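Local coordinates for protein methylxanthine N3-demethylase NdmB (Pseudomonas putida, PDB 6ICL) that catalyses the N3-demethylation of theobromine and related methylxanthines in caffeine breakdown, as an iron-dependent Rieske oxygenase that draws on NADH, at residues Q172-D177 with Q298-H303; A176-W181 with R286-I291. All coordinates share one frame; numbering follows the deposited sequence.

Both interactions start from strand 171-181, an outermost strand of the antiparallel sheet that belongs to the catalytic part of this Rieske oxygenase. Interaction 1 joins its first half to the N-terminal turn of helix 300-319. Interaction 2 pairs its second half with strand 284-294, its neighbour in the sheet. Strand 284-294 lies about a hundred residues further along the chain and is followed directly by helix 300-319, so one edge strand meets two consecutive elements. The centres lie about 13 Å apart, and Ala-176 and Asp-177 belong to both contacts. Ile-174 N lies 2.8 Å from Ile-291 O, probably a hydrogen bond. The edge strand is thus tied to the sheet and to the helix packed against it.

Interaction 1 of 2, residues Q172-D177 with Q298-H303; sequences QVIVAD and QPDHMH
With chi1 near -60°, Ile-174 turns CG1 back beside its own backbone N, where it lies along the carboxylate of Asp-300. The two side chains run alongside each other, pointing opposite ways. Ile-174 CG1 lies 3.5 Å from Asp-300 OD2, and Ile-174 CD1 lies 3.7 Å from Asp-300 CB. Ile-174 CD1 also reaches His-303 CB at 4.0 Å, one turn further along the helix. Gln-172 starts from chi1 60° and then runs extended, which brings its amide near the carboxylate. The amide and carboxylate planes are 65° apart. Water 1 accepts from Gln-172 NE2 and donates to Val-173 O and, at 2.6 Å, to Asp-300 OD2. A second water joins Gln-172 NE2 to Gln-298 O, while Gln-172 OE1 accepts from Asp-296 N. The other carboxylate oxygen, Asp-300 OD1, forms a salt bridge with Arg-293 of strand 284-294. The contact is a strand-to-helix junction near the surface, away from the iron sites. Gln-298 NE2 bonds to His-54 of the second subunit. Ile-174 also touches Leu-304, so strand 171-181 packs against the first turn of helix 300-319, beside strand 284-294.

Interaction 2 of 2, residues A176-W181 with R286-I291; sequences ADSYIW and RNFMII
Tyr-179 O takes two N-H groups of one residue, Asn-287. Asn-287 N donates to Tyr-179 O at 2.7 Å, tilted 18° from the carbonyl plane, and Asn-287 ND2 adds a weak bond to Tyr-179 O at 3.3 Å. This is an antiparallel beta ladder between the edge strand 171-181 and strand 284-294. Tyr-179 and Asn-287 form its hydrogen-bonded pair, closed by Tyr-179 N to Asn-287 O at 3.0 Å. Ile-180 and Arg-286 form the next, non-hydrogen-bonded pair. Further along, Ala-176 N bonds to Met-289 O. Between these direct bonds, water 4 donates to Asp-177 O and Asn-287 O and accepts from Met-289 N, so it bridges the backbones where the edge strand is interrupted.

Asn-287 CB sits over one face of the Tyr-179 ring, a CH-pi contact at 3.6 Å from the centroid. A chi1 of 62° swings the Tyr-179 ring back over its own backbone and across Asn-287. Its OH is hydrogen-bonded to Arg-188 NH2 of helix 185-192, and Arg-188 also makes a cation-pi contact with Trp-181. The Trp-181 side chain is about 7 Å from the mononuclear iron(III) ion, which lies outside this contact.

Ser-178, Ile-180 and Arg-286 meet on the other face of the sheet. The Arg-286 chain bends at chi3 (-63°), so that Arg-286 NH1 donates a hydrogen bond to Ser-178 OG at 2.9 Å, at the guanidinium edge but tilted out of its plane. Ile-180 CG1 and CD1 lie over one face of the guanidinium. A leucine in place of Arg-286 would probably cost Ser-178 OG this donor and Ile-180 the flat group it packs on. Ser-178 CB rests over the face of the Phe-288 ring, 3.9 Å from its centroid.

Interaction 1 of 2, residues Q172-D177 with Q298-H303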
ATOM      1  N   GLN A 172     -23.308   7.298  34.621  1.00 49.49           N
ATOM      2  CA  GLN A 172     -22.054   6.674  34.223  1.00 47.75           C
ATOM      3  C   GLN A 172     -21.436   7.449  33.067  1.00 43.95           C
ATOM      4  O   GLN A 172     -22.144   8.018  32.232  1.00 40.57           O
ATOM      5  CB  GLN A 172     -22.239   5.193  33.854  1.00 44.05           C
ATOM      6  CG  GLN A 172     -23.201   4.916  32.712  1.00 43.13           C
ATOM      7  CD  GLN A 172     -23.514   3.437  32.573  1.00 48.37           C
ATOM      8  OE1 GLN A 172     -24.564   2.966  33.018  1.00 55.25           O
ATOM      9  NE2 GLN A 172     -22.599   2.691  31.960  1.00 47.48           N
ATOM     10  N   VAL A 173     -20.101   7.450  33.030  1.00 39.58           N
ATOM     11  CA  VAL A 173     -19.327   8.306  32.144  1.00 38.85           C
ATOM     12  C   VAL A 173     -18.620   7.460  31.084  1.00 44.67           C
ATOM     13  O   VAL A 173     -18.169   6.337  31.360  1.00 38.27           O
ATOM     14  CB  VAL A 173     -18.317   9.135  32.959  1.00 41.37           C
ATOM     15  CG1 VAL A 173     -17.484  10.067  32.054  1.00 40.15           C
ATOM     16  CG2 VAL A 173     -19.033   9.911  34.059  1.00 40.47           C
ATOM     17  N   ILE A 174     -18.542   8.004  29.863  1.00 40.44           N
ATOM     18  CA  ILE A 174     -17.657   7.526  28.798  1.00 36.82           C
ATOM     19  C   ILE A 174     -16.741   8.681  28.426  1.00 36.21           C
ATOM     20  O   ILE A 174     -17.220   9.731  27.984  1.00 35.38           O
ATOM     21  CB  ILE A 174     -18.423   7.072  27.547  1.00 38.16           C
ATOM     22  CG1 ILE A 174     -19.380   5.927  27.833  1.00 39.92           C
ATOM     23  CG2 ILE A 174     -17.439   6.680  26.439  1.00 38.25           C
ATOM     24  CD1 ILE A 174     -20.427   5.740  26.722  1.00 37.96           C
ATOM     25  N   VAL A 175     -15.439   8.498  28.601  1.00 35.16           N
ATOM     26  CA  VAL A 175     -14.436   9.419  28.080  1.00 33.88           C
ATOM     27  C   VAL A 175     -13.906   8.815  26.779  1.00 38.26           C
ATOM     28  O   VAL A 175     -13.180   7.813  26.780  1.00 34.58           O
ATOM     29  CB  VAL A 175     -13.307   9.669  29.089  1.00 35.55           C
ATOM     30  CG1 VAL A 175     -12.328  10.717  28.540  1.00 29.94           C
ATOM     31  CG2 VAL A 175     -13.887  10.117  30.425  1.00 38.32           C
ATOM     32  N   ALA A 176     -14.294   9.399  25.660  1.00 36.68           N
ATOM     33  CA  ALA A 176     -13.969   8.837  24.359  1.00 36.17           C
ATOM     34  C   ALA A 176     -12.502   9.081  24.015  1.00 32.68           C
ATOM     35  O   ALA A 176     -11.893  10.056  24.469  1.00 34.10           O
ATOM     36  CB  ALA A 176     -14.880   9.455  23.291  1.00 30.90           C
ATOM     37  N   ASP A 177     -11.924   8.181  23.208  1.00 34.72           N
ATOM     38  CA  ASP A 177     -10.651   8.506  22.567  1.00 36.11           C
ATOM     39  C   ASP A 177     -10.817   9.803  21.787  1.00 33.22           C
ATOM     40  O   ASP A 177     -11.886  10.081  21.245  1.00 32.10           O
ATOM     41  CB  ASP A 177     -10.191   7.400  21.598  1.00 39.34           C
ATOM     42  CG  ASP A 177      -9.587   6.183  22.300  1.00 44.44           C
ATOM     43  OD1 ASP A 177      -9.270   6.218  23.510  1.00 38.09           O
ATOM     44  OD2 ASP A 177      -9.407   5.174  21.606  1.00 48.77           O
ATOM     45  N   GLN A 298     -26.866  -0.761  29.411  1.00 49.12           N
ATOM     46  CA  GLN A 298     -26.584  -0.863  27.987  1.00 47.37           C
ATOM     47  C   GLN A 298     -25.079  -0.806  27.738  1.00 41.14           C
ATOM     48  O   GLN A 298     -24.332  -0.214  28.524  1.00 39.35           O
ATOM     49  CB  GLN A 298     -27.261   0.264  27.200  1.00 46.69           C
ATOM     50  CG  GLN A 298     -28.758   0.098  27.025  1.00 47.04           C
ATOM     51  CD  GLN A 298     -29.137  -1.298  26.577  1.00 51.58           C
ATOM     52  OE1 GLN A 298     -29.692  -2.074  27.352  1.00 60.21           O
ATOM     53  NE2 GLN A 298     -28.835  -1.629  25.332  1.00 43.50           N
ATOM     54  N   PRO A 299     -24.607  -1.418  26.653  1.00 40.91           N
ATOM     55  CA  PRO A 299     -23.176  -1.349  26.332  1.00 39.01           C
ATOM     56  C   PRO A 299     -22.764   0.077  25.980  1.00 39.24           C
ATOM     57  O   PRO A 299     -23.438   0.762  25.209  1.00 36.06           O
ATOM     58  CB  PRO A 299     -23.040  -2.293  25.132  1.00 36.61           C
ATOM     59  CG  PRO A 299     -24.418  -2.340  24.532  1.00 39.41           C
ATOM     60  CD  PRO A 299     -25.361  -2.219  25.667  1.00 41.23           C
ATOM     61  N   ASP A 300     -21.647   0.521  26.555  1.00 38.00           N
ATOM     62  CA  ASP A 300     -21.105   1.828  26.207  1.00 39.32           C
ATOM     63  C   ASP A 300     -20.850   1.974  24.708  1.00 39.81           C
ATOM     64  O   ASP A 300     -20.955   3.083  24.167  1.00 36.05           O
ATOM     65  CB  ASP A 300     -19.815   2.068  26.973  1.00 38.40           C
ATOM     66  CG  ASP A 300     -20.064   2.462  28.414  1.00 40.63           C
ATOM     67  OD1 ASP A 300     -21.236   2.529  28.836  1.00 45.64           O
ATOM     68  OD2 ASP A 300     -19.080   2.692  29.130  1.00 42.43           O
ATOM     69  N   HIS A 301     -20.495   0.886  24.026  1.00 38.67           N
ATOM     70  CA  HIS A 301     -20.165   1.014  22.613  1.00 38.01           C
ATOM     71  C   HIS A 301     -21.361   1.473  21.786  1.00 38.67           C
ATOM     72  O   HIS A 301     -21.183   2.135  20.756  1.00 33.63           O
ATOM     73  CB  HIS A 301     -19.635  -0.299  22.064  1.00 35.64           C
ATOM     74  CG  HIS A 301     -19.312  -0.227  20.607  1.00 35.70           C
ATOM     75  ND1 HIS A 301     -18.169   0.373  20.138  1.00 35.17           N
ATOM     76  CD2 HIS A 301     -20.012  -0.607  19.513  1.00 33.19           C
ATOM     77  CE1 HIS A 301     -18.151   0.318  18.821  1.00 35.51           C
ATOM     78  NE2 HIS A 301     -19.258  -0.277  18.415  1.00 36.67           N
ATOM     79  N   MET A 302     -22.583   1.133  22.205  1.00 33.15           N
ATOM     80  CA  MET A 302     -23.762   1.605  21.475  1.00 35.11           C
ATOM     81  C   MET A 302     -23.837   3.130  21.448  1.00 36.03           C
ATOM     82  O   MET A 302     -24.182   3.720  20.412  1.00 36.67           O
ATOM     83  CB  MET A 302     -25.030   1.020  22.088  1.00 36.27           C
ATOM     84  CG  MET A 302     -26.313   1.761  21.710  1.00 47.92           C
ATOM     85  SD  MET A 302     -27.676   1.180  22.765  1.00 57.15           S
ATOM     86  CE  MET A 302     -28.272  -0.207  21.779  1.00 59.68           C
ATOM     87  N   HIS A 303     -23.523   3.781  22.575  1.00 36.14           N
ATOM     88  CA  HIS A 303     -23.517   5.241  22.636  1.00 42.26           C
ATOM     89  C   HIS A 303     -22.344   5.845  21.888  1.00 40.06           C
ATOM     90  O   HIS A 303     -22.493   6.882  21.230  1.00 39.11           O
ATOM     91  CB  HIS A 303     -23.496   5.701  24.088  1.00 37.80           C
ATOM     92  CG  HIS A 303     -24.742   5.344  24.810  1.00 40.76           C
ATOM     93  ND1 HIS A 303     -25.914   6.048  24.644  1.00 46.46           N
ATOM     94  CD2 HIS A 303     -25.030   4.311  25.637  1.00 40.63           C
ATOM     95  CE1 HIS A 303     -26.865   5.476  25.360  1.00 44.29           C
ATOM     96  NE2 HIS A 303     -26.352   4.429  25.982  1.00 45.55           N
TER
HETATM   97  O   HOH W   1     -19.660   3.943  31.383  1.00 42.76           O
HETATM   98  O   HOH W   2     -23.918  -0.161  31.361  1.00 48.72           O

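Interaction 2 of 2, residues A176-W181 with R286-I291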
ATOM      1  N   ALA A 176     -14.294   9.399  25.660  1.00 36.68           N
ATOM      2  CA  ALA A 176     -13.969   8.837  24.359  1.00 36.17           C
ATOM      3  C   ALA A 176     -12.502   9.081  24.015  1.00 32.68           C
ATOM      4  O   ALA A 176     -11.893  10.056  24.469  1.00 34.10           O
ATOM      5  CB  ALA A 176     -14.880   9.455  23.291  1.00 30.90           C
ATOM      6  N   ASP A 177     -11.924   8.181  23.208  1.00 34.72           N
ATOM      7  CA  ASP A 177     -10.651   8.506  22.567  1.00 36.11           C
ATOM      8  C   ASP A 177     -10.817   9.803  21.787  1.00 33.22           C
ATOM      9  O   ASP A 177     -11.886  10.081  21.245  1.00 32.10           O
ATOM     10  CB  ASP A 177     -10.191   7.400  21.598  1.00 39.34           C
ATOM     11  CG  ASP A 177      -9.587   6.183  22.300  1.00 44.44           C
ATOM     12  OD1 ASP A 177      -9.270   6.218  23.510  1.00 38.09           O
ATOM     13  OD2 ASP A 177      -9.407   5.174  21.606  1.00 48.77           O
ATOM     14  N   SER A 178      -9.764  10.601  21.738  1.00 32.16           N
ATOM     15  CA  SER A 178      -9.855  11.853  20.991  1.00 34.73           C
ATOM     16  C   SER A 178      -9.797  11.596  19.477  1.00 37.56           C
ATOM     17  O   SER A 178      -9.351  10.544  19.012  1.00 33.27           O
ATOM     18  CB  SER A 178      -8.728  12.784  21.406  1.00 34.39           C
ATOM     19  OG  SER A 178      -7.490  12.262  20.935  1.00 34.12           O
ATOM     20  N   TYR A 179     -10.252  12.577  18.694  1.00 33.93           N
ATOM     21  CA  TYR A 179     -10.218  12.437  17.242  1.00 31.63           C
ATOM     22  C   TYR A 179      -9.804  13.763  16.618  1.00 36.22           C
ATOM     23  O   TYR A 179     -10.080  14.840  17.167  1.00 30.76           O
ATOM     24  CB  TYR A 179     -11.581  11.970  16.670  1.00 29.73           C
ATOM     25  CG  TYR A 179     -12.701  12.944  16.935  1.00 37.08           C
ATOM     26  CD1 TYR A 179     -13.395  12.909  18.144  1.00 32.48           C
ATOM     27  CD2 TYR A 179     -13.069  13.912  15.983  1.00 31.10           C
ATOM     28  CE1 TYR A 179     -14.427  13.814  18.415  1.00 35.36           C
ATOM     29  CE2 TYR A 179     -14.101  14.834  16.262  1.00 31.71           C
ATOM     30  CZ  TYR A 179     -14.778  14.764  17.474  1.00 34.41           C
ATOM     31  OH  TYR A 179     -15.804  15.651  17.784  1.00 35.45           O
ATOM     32  N   ILE A 180      -9.127  13.669  15.464  1.00 31.07           N
ATOM     33  CA  ILE A 180      -8.595  14.823  14.740  1.00 32.64           C
ATOM     34  C   ILE A 180      -9.572  15.161  13.616  1.00 33.44           C
ATOM     35  O   ILE A 180     -10.062  14.262  12.919  1.00 29.67           O
ATOM     36  CB  ILE A 180      -7.187  14.524  14.185  1.00 37.12           C
ATOM     37  CG1 ILE A 180      -6.170  14.412  15.323  1.00 36.67           C
ATOM     38  CG2 ILE A 180      -6.743  15.563  13.143  1.00 33.31           C
ATOM     39  CD1 ILE A 180      -5.438  15.716  15.629  1.00 38.88           C
ATOM     40  N   TRP A 181      -9.899  16.446  13.469  1.00 29.89           N
ATOM     41  CA  TRP A 181     -10.526  16.966  12.254  1.00 34.09           C
ATOM     42  C   TRP A 181      -9.559  17.951  11.620  1.00 31.54           C
ATOM     43  O   TRP A 181      -8.866  18.696  12.332  1.00 31.52           O
ATOM     44  CB  TRP A 181     -11.870  17.680  12.527  1.00 29.39           C
ATOM     45  CG  TRP A 181     -13.083  16.773  12.656  1.00 32.10           C
ATOM     46  CD1 TRP A 181     -13.097  15.406  12.642  1.00 31.56           C
ATOM     47  CD2 TRP A 181     -14.464  17.187  12.795  1.00 29.72           C
ATOM     48  NE1 TRP A 181     -14.395  14.940  12.779  1.00 34.57           N
ATOM     49  CE2 TRP A 181     -15.252  16.011  12.854  1.00 31.58           C
ATOM     50  CE3 TRP A 181     -15.104  18.434  12.864  1.00 33.34           C
ATOM     51  CZ2 TRP A 181     -16.644  16.045  12.985  1.00 33.90           C
ATOM     52  CZ3 TRP A 181     -16.487  18.468  13.006  1.00 31.74           C
ATOM     53  CH2 TRP A 181     -17.242  17.283  13.061  1.00 33.88           C
ATOM     54  N   ARG A 286      -7.904  18.675  17.769  1.00 31.75           N
ATOM     55  CA  ARG A 286      -8.079  17.364  18.371  1.00 32.58           C
ATOM     56  C   ARG A 286      -9.214  17.485  19.365  1.00 31.61           C
ATOM     57  O   ARG A 286      -9.188  18.362  20.231  1.00 33.35           O
ATOM     58  CB  ARG A 286      -6.803  16.887  19.067  1.00 27.96           C
ATOM     59  CG  ARG A 286      -7.023  15.570  19.826  1.00 34.67           C
ATOM     60  CD  ARG A 286      -5.765  15.088  20.480  1.00 35.24           C
ATOM     61  NE  ARG A 286      -4.735  14.775  19.511  1.00 40.69           N
ATOM     62  CZ  ARG A 286      -4.742  13.709  18.703  1.00 47.40           C
ATOM     63  NH1 ARG A 286      -5.750  12.820  18.719  1.00 43.44           N
ATOM     64  NH2 ARG A 286      -3.723  13.527  17.868  1.00 41.78           N
ATOM     65  N   ASN A 287     -10.206  16.622  19.224  1.00 30.38           N
ATOM     66  CA  ASN A 287     -11.487  16.802  19.862  1.00 35.85           C
ATOM     67  C   ASN A 287     -11.734  15.696  20.878  1.00 39.40           C
ATOM     68  O   ASN A 287     -11.482  14.513  20.609  1.00 33.99           O
ATOM     69  CB  ASN A 287     -12.561  16.848  18.789  1.00 30.21           C
ATOM     70  CG  ASN A 287     -12.258  17.928  17.773  1.00 36.42           C
ATOM     71  OD1 ASN A 287     -12.366  19.099  18.093  1.00 36.60           O
ATOM     72  ND2 ASN A 287     -11.794  17.544  16.568  1.00 33.06           N
ATOM     73  N   PHE A 288     -12.237  16.113  22.035  1.00 32.25           N
ATOM     74  CA  PHE A 288     -12.434  15.281  23.211  1.00 33.15           C
ATOM     75  C   PHE A 288     -13.917  15.246  23.526  1.00 36.75           C
ATOM     76  O   PHE A 288     -14.518  16.292  23.789  1.00 38.44           O
ATOM     77  CB  PHE A 288     -11.641  15.849  24.378  1.00 30.02           C
ATOM     78  CG  PHE A 288     -10.179  15.782  24.160  1.00 33.96           C
ATOM     79  CD1 PHE A 288      -9.533  16.745  23.394  1.00 28.13           C
ATOM     80  CD2 PHE A 288      -9.442  14.728  24.683  1.00 32.34           C
ATOM     81  CE1 PHE A 288      -8.194  16.678  23.171  1.00 33.83           C
ATOM     82  CE2 PHE A 288      -8.077  14.661  24.469  1.00 33.45           C
ATOM     83  CZ  PHE A 288      -7.450  15.624  23.701  1.00 32.39           C
ATOM     84  N   MET A 289     -14.508  14.058  23.484  1.00 34.74           N
ATOM     85  CA  MET A 289     -15.922  13.889  23.770  1.00 37.79           C
ATOM     86  C   MET A 289     -16.110  13.101  25.062  1.00 38.52           C
ATOM     87  O   MET A 289     -15.387  12.124  25.312  1.00 32.69           O
ATOM     88  CB  MET A 289     -16.617  13.169  22.616  1.00 33.34           C
ATOM     89  CG  MET A 289     -18.082  12.899  22.863  1.00 39.11           C
ATOM     90  SD  MET A 289     -18.797  12.047  21.457  1.00 48.65           S
ATOM     91  CE  MET A 289     -18.303  10.378  21.812  1.00 47.31           C
ATOM     92  N   ILE A 290     -17.089  13.525  25.876  1.00 36.15           N
ATOM     93  CA  ILE A 290     -17.493  12.815  27.089  1.00 33.11           C
ATOM     94  C   ILE A 290     -19.012  12.682  27.080  1.00 39.75           C
ATOM     95  O   ILE A 290     -19.731  13.659  26.827  1.00 37.86           O
ATOM     96  CB  ILE A 290     -17.002  13.525  28.366  1.00 34.79           C
ATOM     97  CG1 ILE A 290     -15.468  13.538  28.372  1.00 32.13           C
ATOM     98  CG2 ILE A 290     -17.575  12.847  29.637  1.00 33.35           C
ATOM     99  CD1 ILE A 290     -14.821  14.216  29.582  1.00 35.32           C
ATOM    100  N   ILE A 291     -19.498  11.470  27.315  1.00 36.59           N
ATOM    101  CA  ILE A 291     -20.926  11.186  27.414  1.00 35.96           C
ATOM    102  C   ILE A 291     -21.224  10.797  28.856  1.00 43.73           C
ATOM    103  O   ILE A 291     -20.570   9.901  29.405  1.00 41.94           O
ATOM    104  CB  ILE A 291     -21.334  10.059  26.451  1.00 39.58           C
ATOM    105  CG1 ILE A 291     -20.884  10.383  25.022  1.00 35.22           C
ATOM    106  CG2 ILE A 291     -22.832   9.811  26.512  1.00 37.68           C
ATOM    107  CD1 ILE A 291     -21.064   9.217  24.051  1.00 39.72           C
TER
HETATM  108  O   HOH W   3     -12.481  12.577  25.279  1.00 32.76           O
HETATM  109  O   HOH W   4     -13.358  12.293  21.512  1.00 35.70           O